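Pectate lyase 1 (Juniperus ashei, PDB 1PXZ) is a cedar pollen allergen with low pectate lyase activity, cleaving (1->4)-alpha-D-galacturonan by elimination with calcium as cofactor. Local coordinates at residues P83-G88 / C107-K112; V99-G104 / H119-H124; C126-L131 / C171-I176. All coordinates share one frame; numbering follows the deposited sequence.

Interaction 1: P83-G88 / C107-K112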
# COMPACT_ATOMS: atom_id res chain seq x y z
N PRO A 83 9.11 -7.99 -14.34
CA PRO A 83 8.49 -6.93 -13.51
C PRO A 83 7.75 -5.92 -14.38
O PRO A 83 8.21 -5.53 -15.45
CB PRO A 83 9.72 -6.27 -12.87
CG PRO A 83 10.71 -7.39 -12.75
CD PRO A 83 10.54 -8.17 -14.05
N LEU A 84 6.55 -5.52 -13.98
CA LEU A 84 5.82 -4.52 -14.75
C LEU A 84 6.08 -3.15 -14.14
O LEU A 84 5.61 -2.93 -13.02
CB LEU A 84 4.33 -4.82 -14.70
CG LEU A 84 3.40 -3.73 -15.25
CD1 LEU A 84 3.82 -3.30 -16.64
CD2 LEU A 84 1.96 -4.23 -15.24
N TYR A 85 6.80 -2.32 -14.87
CA TYR A 85 6.98 -0.94 -14.45
C TYR A 85 5.80 -0.10 -14.93
O TYR A 85 5.48 -0.10 -16.12
CB TYR A 85 8.30 -0.41 -15.02
CG TYR A 85 9.44 -0.97 -14.20
CD1 TYR A 85 9.84 -0.31 -13.05
CD2 TYR A 85 10.07 -2.14 -14.59
CE1 TYR A 85 10.88 -0.80 -12.28
CE2 TYR A 85 11.11 -2.63 -13.82
CZ TYR A 85 11.50 -1.97 -12.68
OH TYR A 85 12.53 -2.46 -11.92
N VAL A 86 5.17 0.58 -14.00
CA VAL A 86 3.97 1.37 -14.25
C VAL A 86 4.36 2.84 -14.35
O VAL A 86 4.92 3.42 -13.40
CB VAL A 86 2.89 1.20 -13.16
CG1 VAL A 86 1.69 2.10 -13.48
CG2 VAL A 86 2.40 -0.24 -13.01
N ALA A 87 4.10 3.50 -15.47
CA ALA A 87 4.47 4.89 -15.66
C ALA A 87 3.68 5.83 -14.78
O ALA A 87 2.68 5.50 -14.13
CB ALA A 87 4.29 5.21 -17.15
N GLY A 88 4.04 7.12 -14.71
CA GLY A 88 3.23 8.02 -13.89
C GLY A 88 1.93 8.40 -14.57
O GLY A 88 1.77 8.10 -15.76
N CYS A 107 5.43 -8.92 -10.16
CA CYS A 107 4.23 -8.09 -10.07
C CYS A 107 4.53 -6.64 -10.38
O CYS A 107 5.19 -6.38 -11.40
CB CYS A 107 3.59 -8.33 -8.69
SG CYS A 107 2.94 -10.04 -8.62
N LEU A 108 4.07 -5.70 -9.57
CA LEU A 108 4.02 -4.29 -9.96
C LEU A 108 5.12 -3.44 -9.32
O LEU A 108 5.41 -3.56 -8.13
CB LEU A 108 2.68 -3.65 -9.55
CG LEU A 108 1.42 -4.34 -10.11
CD1 LEU A 108 0.18 -3.64 -9.60
CD2 LEU A 108 1.49 -4.40 -11.63
N PHE A 109 5.69 -2.60 -10.18
CA PHE A 109 6.85 -1.80 -9.83
C PHE A 109 6.63 -0.36 -10.27
O PHE A 109 6.12 -0.08 -11.35
CB PHE A 109 8.13 -2.34 -10.49
CG PHE A 109 8.60 -3.67 -9.92
CD1 PHE A 109 7.94 -4.86 -10.23
CD2 PHE A 109 9.69 -3.73 -9.08
CE1 PHE A 109 8.32 -6.09 -9.72
CE2 PHE A 109 10.09 -4.95 -8.56
CZ PHE A 109 9.42 -6.11 -8.88
N MET A 110 7.03 0.57 -9.41
CA MET A 110 7.00 1.99 -9.77
C MET A 110 8.34 2.60 -9.39
O MET A 110 8.79 2.44 -8.24
CB MET A 110 5.85 2.70 -9.07
CG MET A 110 4.47 2.34 -9.65
SD MET A 110 3.23 2.49 -8.35
CE MET A 110 3.57 0.96 -7.44
N ARG A 111 8.98 3.29 -10.34
CA ARG A 111 10.30 3.84 -10.00
C ARG A 111 10.44 5.24 -10.59
O ARG A 111 10.29 5.45 -11.79
CB ARG A 111 11.43 2.94 -10.49
CG ARG A 111 12.81 3.48 -10.18
CD ARG A 111 13.76 3.18 -11.34
NE ARG A 111 13.88 1.75 -11.59
CZ ARG A 111 14.23 1.18 -12.73
NH1 ARG A 111 14.50 1.94 -13.79
NH2 ARG A 111 14.30 -0.14 -12.82
N LYS A 112 10.69 6.23 -9.74
CA LYS A 112 10.82 7.60 -10.24
C LYS A 112 9.63 8.07 -11.06
O LYS A 112 9.80 8.61 -12.16
CB LYS A 112 12.11 7.72 -11.07
CG LYS A 112 13.37 7.48 -10.27
CD LYS A 112 14.60 7.79 -11.13
CE LYS A 112 15.81 8.08 -10.26
NZ LYS A 112 15.54 7.85 -8.81
O HOH W 1 7.83 3.04 -12.99
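Two neighbouring coils of the parallel beta-helix meet here, where strand 84-85 pairs in parallel with strand 108-111. Strand 84-85 is an outermost strand of its eight-strand parallel sheet. Three backbone hydrogen bonds join the two: Leu-84 N to Cys-107 O, Phe-109 N to Leu-84 O at 2.9 Å, and Val-86 N to Phe-109 O. A CA-H...O contact from Tyr-85 CA to Phe-109 O adds to them.

Tyr-85 and Phe-109 share one face of the sheet. CB of Phe-109 sits over one face of the Tyr-85 ring, 3.9 Å from the ring centroid, a CH-pi contact. The two rings themselves meet obliquely, with planes at 42°. CG of Phe-109 lies anti to its own carbonyl carbon (chi1 -69°), which turns the ring back over Pro-83. There Pro-83 CB lies over the ring face, 3.8 Å from the Phe-109 centroid, as a second CH-pi contact. The Phe-109 side chain also touches Gln-148 and lies about 7 Å from that of Asp-149, a calcium ligand by similarity.

On the other face, Leu-84 and Leu-108 run side by side, pointing the same way. Their CD2 atoms, Leu-84 CD2 and Leu-108 CD2, are 3.6 Å apart. Leu-84 packs also on helix 58-63, and Leu-108 on Leu-118 of strand 114-119. Val-86 CB meets Met-110 CG at 4.0 Å.

Beyond the direct backbone bonds a water continues the link. It donates to Val-86 O and accepts from Arg-111 N, 2.9 Å from that nitrogen. Arg-111 bends at chi2 and chi3, which brings its guanidinium back to the tyrosine hydroxyl. The ring and guanidinium planes are 60° apart, and Arg-111 NH2 lies 3.1 Å from Tyr-85 OH.

Interaction 2: V99-G104 / H119-H124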
# COMPACT_ATOMS: atom_id res chain seq x y z
N VAL A 99 -9.68 -9.36 -11.37
CA VAL A 99 -8.32 -9.31 -11.89
C VAL A 99 -7.32 -9.81 -10.86
O VAL A 99 -7.30 -9.27 -9.75
CB VAL A 99 -7.99 -7.86 -12.26
CG1 VAL A 99 -6.58 -7.75 -12.80
CG2 VAL A 99 -9.07 -7.39 -13.22
N HIS A 100 -6.55 -10.81 -11.24
CA HIS A 100 -5.56 -11.45 -10.40
C HIS A 100 -4.21 -11.36 -11.09
O HIS A 100 -4.09 -11.90 -12.19
CB HIS A 100 -5.90 -12.92 -10.12
CG HIS A 100 -7.09 -13.14 -9.23
ND1 HIS A 100 -8.39 -12.91 -9.60
CD2 HIS A 100 -7.17 -13.57 -7.95
CE1 HIS A 100 -9.20 -13.19 -8.60
NE2 HIS A 100 -8.48 -13.60 -7.57
N LEU A 101 -3.25 -10.70 -10.44
CA LEU A 101 -1.87 -10.60 -10.87
C LEU A 101 -0.98 -11.43 -9.94
O LEU A 101 -1.35 -11.65 -8.79
CB LEU A 101 -1.36 -9.15 -10.85
CG LEU A 101 -2.32 -8.12 -11.46
CD1 LEU A 101 -1.78 -6.70 -11.36
CD2 LEU A 101 -2.60 -8.51 -12.91
N GLY A 102 0.19 -11.85 -10.40
CA GLY A 102 1.15 -12.64 -9.66
C GLY A 102 1.15 -14.06 -10.23
O GLY A 102 1.72 -14.27 -11.30
N ASN A 103 0.52 -14.99 -9.52
CA ASN A 103 0.33 -16.32 -10.15
C ASN A 103 1.64 -16.97 -10.56
O ASN A 103 1.70 -17.63 -11.61
CB ASN A 103 -0.58 -16.12 -11.36
CG ASN A 103 -1.89 -15.42 -11.09
OD1 ASN A 103 -2.67 -15.89 -10.25
ND2 ASN A 103 -2.21 -14.31 -11.77
N GLY A 104 2.71 -16.82 -9.80
CA GLY A 104 4.05 -17.32 -10.07
C GLY A 104 4.96 -16.37 -10.83
O GLY A 104 6.15 -16.65 -11.01
N HIS A 119 -6.01 0.21 -7.75
CA HIS A 119 -7.26 0.02 -7.04
C HIS A 119 -8.01 -1.23 -7.48
O HIS A 119 -8.14 -1.48 -8.68
CB HIS A 119 -8.10 1.26 -7.31
CG HIS A 119 -9.53 1.22 -6.88
ND1 HIS A 119 -9.93 1.57 -5.60
CD2 HIS A 119 -10.66 0.92 -7.57
CE1 HIS A 119 -11.26 1.46 -5.52
NE2 HIS A 119 -11.72 1.06 -6.70
N SER A 120 -8.49 -1.95 -6.49
CA SER A 120 -9.38 -3.11 -6.62
C SER A 120 -8.79 -4.24 -7.46
O SER A 120 -9.47 -4.88 -8.28
CB SER A 120 -10.73 -2.63 -7.16
OG SER A 120 -11.73 -3.61 -6.94
N LEU A 121 -7.52 -4.51 -7.19
CA LEU A 121 -6.81 -5.64 -7.76
C LEU A 121 -6.59 -6.75 -6.75
O LEU A 121 -6.38 -6.54 -5.55
CB LEU A 121 -5.43 -5.23 -8.28
CG LEU A 121 -5.38 -4.03 -9.22
CD1 LEU A 121 -3.95 -3.60 -9.50
CD2 LEU A 121 -6.16 -4.38 -10.49
N HIS A 122 -6.60 -7.98 -7.27
CA HIS A 122 -6.09 -9.09 -6.45
C HIS A 122 -4.62 -9.32 -6.80
O HIS A 122 -4.34 -9.50 -8.00
CB HIS A 122 -6.83 -10.38 -6.73
CG HIS A 122 -8.32 -10.36 -6.56
ND1 HIS A 122 -8.90 -10.88 -5.42
CD2 HIS A 122 -9.32 -9.94 -7.37
CE1 HIS A 122 -10.21 -10.76 -5.52
NE2 HIS A 122 -10.50 -10.20 -6.69
N ILE A 123 -3.69 -9.33 -5.87
CA ILE A 123 -2.31 -9.67 -6.23
C ILE A 123 -1.84 -10.75 -5.28
O ILE A 123 -1.90 -10.53 -4.07
CB ILE A 123 -1.35 -8.48 -6.21
CG1 ILE A 123 -1.92 -7.26 -6.95
CG2 ILE A 123 0.01 -8.87 -6.76
CD1 ILE A 123 -1.09 -6.00 -6.89
N HIS A 124 -1.42 -11.89 -5.81
CA HIS A 124 -0.92 -12.96 -4.94
C HIS A 124 -0.01 -13.89 -5.72
O HIS A 124 -0.10 -13.89 -6.95
CB HIS A 124 -2.10 -13.73 -4.35
CG HIS A 124 -3.03 -14.22 -5.41
ND1 HIS A 124 -2.69 -15.31 -6.20
CD2 HIS A 124 -4.24 -13.81 -5.82
CE1 HIS A 124 -3.67 -15.54 -7.05
NE2 HIS A 124 -4.61 -14.65 -6.84
O HOH W 2 -10.37 -7.31 -9.51
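The imidazoles of His-100 and His-122 lie in an offset stack, with centroids 3.9 Å apart and planes only 6° from parallel. NE2 of His-100 sits over His-122 CG, off the ring centre. The same face of His-100 also receives CB of His-122, a CH-pi contact 3.7 Å from the centroid. Val-99 O lies in plane at the edge of the His-122 ring, 3.2 Å from His-122 CD2.

His-124 meets His-100 rim to rim, with the planes at 67°. His-100 CD2 comes within 3.0 Å of His-124 NE2, a tight approach. CG of His-124 stands between its backbone N and carbonyl carbon (chi1 53°), which turns the ring toward His-100. Asn-103 OD1 lies 3.4 Å from His-124 CE1. The Asn-103 amide is held by ND2, which bonds to Ile-78 O and in addition to His-100 O, from above that carbonyl plane.

Under the rings the strands pair in parallel, regularly at His-100/His-122 and Leu-101/Ile-123. His-122 N bonds to Val-99 O, Leu-101 N to His-122 O, and His-124 N to Leu-101 O. Asn-103 N then bonds to His-124 O at 2.9 Å. At the positive phi of Gly-102 a side chain would run into the preceding carbonyl oxygen. Gly-102 CA lies 3.2 Å from His-124 O.

On the opposite face from the histidine stack, Leu-101 and Ile-123 pack with Leu-121 against Leu-108, inside the coil. Like residues in register on successive turns, here His-100 over His-122 outside and Leu-101 over Ile-123 inside, are characteristic of the parallel beta-helix of pectate lyases.

Interaction 3: C126-L131 / C171-I176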
# COMPACT_ATOMS: atom_id res chain seq x y z
N CYS A 126 3.22 -13.56 -6.03
CA CYS A 126 4.30 -12.91 -6.75
C CYS A 126 5.62 -13.60 -6.47
O CYS A 126 5.89 -14.06 -5.36
CB CYS A 126 4.42 -11.42 -6.38
SG CYS A 126 2.85 -10.54 -6.64
N ASN A 127 6.48 -13.66 -7.47
CA ASN A 127 7.71 -14.44 -7.31
C ASN A 127 8.94 -13.69 -7.76
O ASN A 127 8.80 -12.73 -8.51
CB ASN A 127 7.59 -15.71 -8.18
CG ASN A 127 8.63 -16.73 -7.78
OD1 ASN A 127 9.43 -17.16 -8.60
ND2 ASN A 127 8.59 -17.10 -6.51
N THR A 128 10.10 -14.14 -7.31
CA THR A 128 11.38 -13.57 -7.71
C THR A 128 11.49 -13.50 -9.23
O THR A 128 11.15 -14.42 -9.97
CB THR A 128 12.56 -14.39 -7.17
OG1 THR A 128 12.53 -14.30 -5.73
CG2 THR A 128 13.88 -13.81 -7.64
N SER A 129 11.98 -12.35 -9.73
CA SER A 129 12.07 -12.31 -11.20
C SER A 129 13.47 -12.70 -11.64
O SER A 129 14.40 -12.79 -10.84
CB SER A 129 11.71 -10.92 -11.70
OG SER A 129 12.73 -10.00 -11.28
N VAL A 130 13.61 -12.91 -12.94
CA VAL A 130 14.90 -13.19 -13.55
C VAL A 130 15.48 -11.95 -14.22
O VAL A 130 14.74 -11.17 -14.83
CB VAL A 130 14.73 -14.29 -14.62
CG1 VAL A 130 16.03 -14.49 -15.37
CG2 VAL A 130 14.25 -15.55 -13.91
N LEU A 131 16.78 -11.77 -14.07
CA LEU A 131 17.48 -10.67 -14.73
C LEU A 131 17.12 -10.69 -16.21
O LEU A 131 16.97 -11.76 -16.82
CB LEU A 131 18.97 -10.84 -14.49
CG LEU A 131 19.97 -10.06 -15.32
CD1 LEU A 131 20.06 -8.61 -14.84
CD2 LEU A 131 21.33 -10.74 -15.25
N CYS A 171 2.72 -13.70 -1.10
CA CYS A 171 3.82 -13.45 -2.03
C CYS A 171 5.13 -13.97 -1.47
O CYS A 171 5.20 -14.31 -0.28
CB CYS A 171 3.92 -11.94 -2.33
SG CYS A 171 2.48 -11.52 -3.37
N SER A 172 6.18 -14.03 -2.30
CA SER A 172 7.40 -14.65 -1.76
C SER A 172 8.11 -13.71 -0.80
O SER A 172 8.70 -14.19 0.17
CB SER A 172 8.33 -15.10 -2.89
OG SER A 172 8.74 -13.98 -3.66
N ASP A 173 8.06 -12.40 -1.02
CA ASP A 173 8.79 -11.50 -0.11
C ASP A 173 7.84 -10.54 0.56
O ASP A 173 7.23 -10.94 1.56
CB ASP A 173 9.89 -10.76 -0.89
CG ASP A 173 10.90 -11.79 -1.38
OD1 ASP A 173 11.73 -12.22 -0.55
OD2 ASP A 173 10.88 -12.15 -2.58
N GLY A 174 7.67 -9.31 0.07
CA GLY A 174 6.72 -8.42 0.73
C GLY A 174 5.43 -8.20 -0.04
O GLY A 174 5.28 -8.58 -1.20
N LEU A 175 4.45 -7.56 0.61
CA LEU A 175 3.26 -7.17 -0.12
C LEU A 175 3.42 -5.74 -0.60
O LEU A 175 3.12 -5.45 -1.76
CB LEU A 175 2.00 -7.35 0.74
CG LEU A 175 1.72 -8.83 1.08
CD1 LEU A 175 0.48 -8.93 1.95
CD2 LEU A 175 1.57 -9.64 -0.20
N ILE A 176 3.88 -4.81 0.24
CA ILE A 176 4.12 -3.45 -0.26
C ILE A 176 5.50 -3.01 0.19
O ILE A 176 5.80 -3.09 1.39
CB ILE A 176 3.05 -2.49 0.28
CG1 ILE A 176 1.65 -2.79 -0.26
CG2 ILE A 176 3.43 -1.04 0.01
CD1 ILE A 176 0.59 -1.90 0.36
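Cys-126 and Cys-171 come into register with CA atoms 4.8 Å apart, and Ser-172 N donates a hydrogen bond of 3.1 Å to Cys-126 O, although neither segment is a regular strand at this point. A second bond runs the other way. Cys-126 N points at the sulfur of Cys-171, 3.4 Å from Cys-171 SG, with an angle of 156° at the hydrogen. SG of Cys-171 lies beside its own backbone N and anti to the carbonyl carbon (chi1 -71°), and from there it faces both Cys-126 N and Cys-126 CB.

The two sulfurs also touch: Cys-126 SG and Cys-171 SG are 3.4 Å apart, in packing contact and not bonded to each other. The covalent partner of Cys-126 is Cys-107, one coil back.

The Ser-172 side chain points to the other segment, its OG 3.3 Å from Cys-126 O and 3.8 Å from Asn-127 CA. That hydroxyl donates to Asp-173 OD2 at 3.0 Å, meeting the carboxylate from above its plane. Asp-173 OD2 takes a further hydrogen bond, from Gly-150 N. Two donors thus hold this oxygen of a residue that, by similarity, binds calcium. Thr-128 OG1 stands farther off, 4.2 Å from Asp-173 OD2.

In the fold, 126-131 belongs to the loop that leaves strand 122-124 and runs to strand 132-137. Residues 171-176 come after strand 167-169 and run on into strand 174-179 of the eight-strand sheet. They turn a corner at Leu-175, whose side chain packs on Phe-192 and His-195 of strand 185-195.

The three contacts lie on consecutive coils of one beta-helix, their centres 13 to 15 Å apart. Interactions 1 and 2 alternate along the chain and meet inside the coil: Leu-108 CD1 lies 3.8 Å from Ile-123 CD1. The 2.0 Å disulfide from Cys-107 SG to Cys-126 SG ties interactions 1 and 3. Cys-171 SG lies 4.0 Å from His-124 CA of interaction 2. Interaction 3 contributes Asp-173 to the calcium site inferred by similarity, its side chain about 4 Å from that of Asp-149. Interaction 1 lies beside it, the side chain of Phe-109 about 8 Å from that of Asp-177. Interaction 2 lies farther off, the Ile-123 side chain about 12 Å from that of Asp-173.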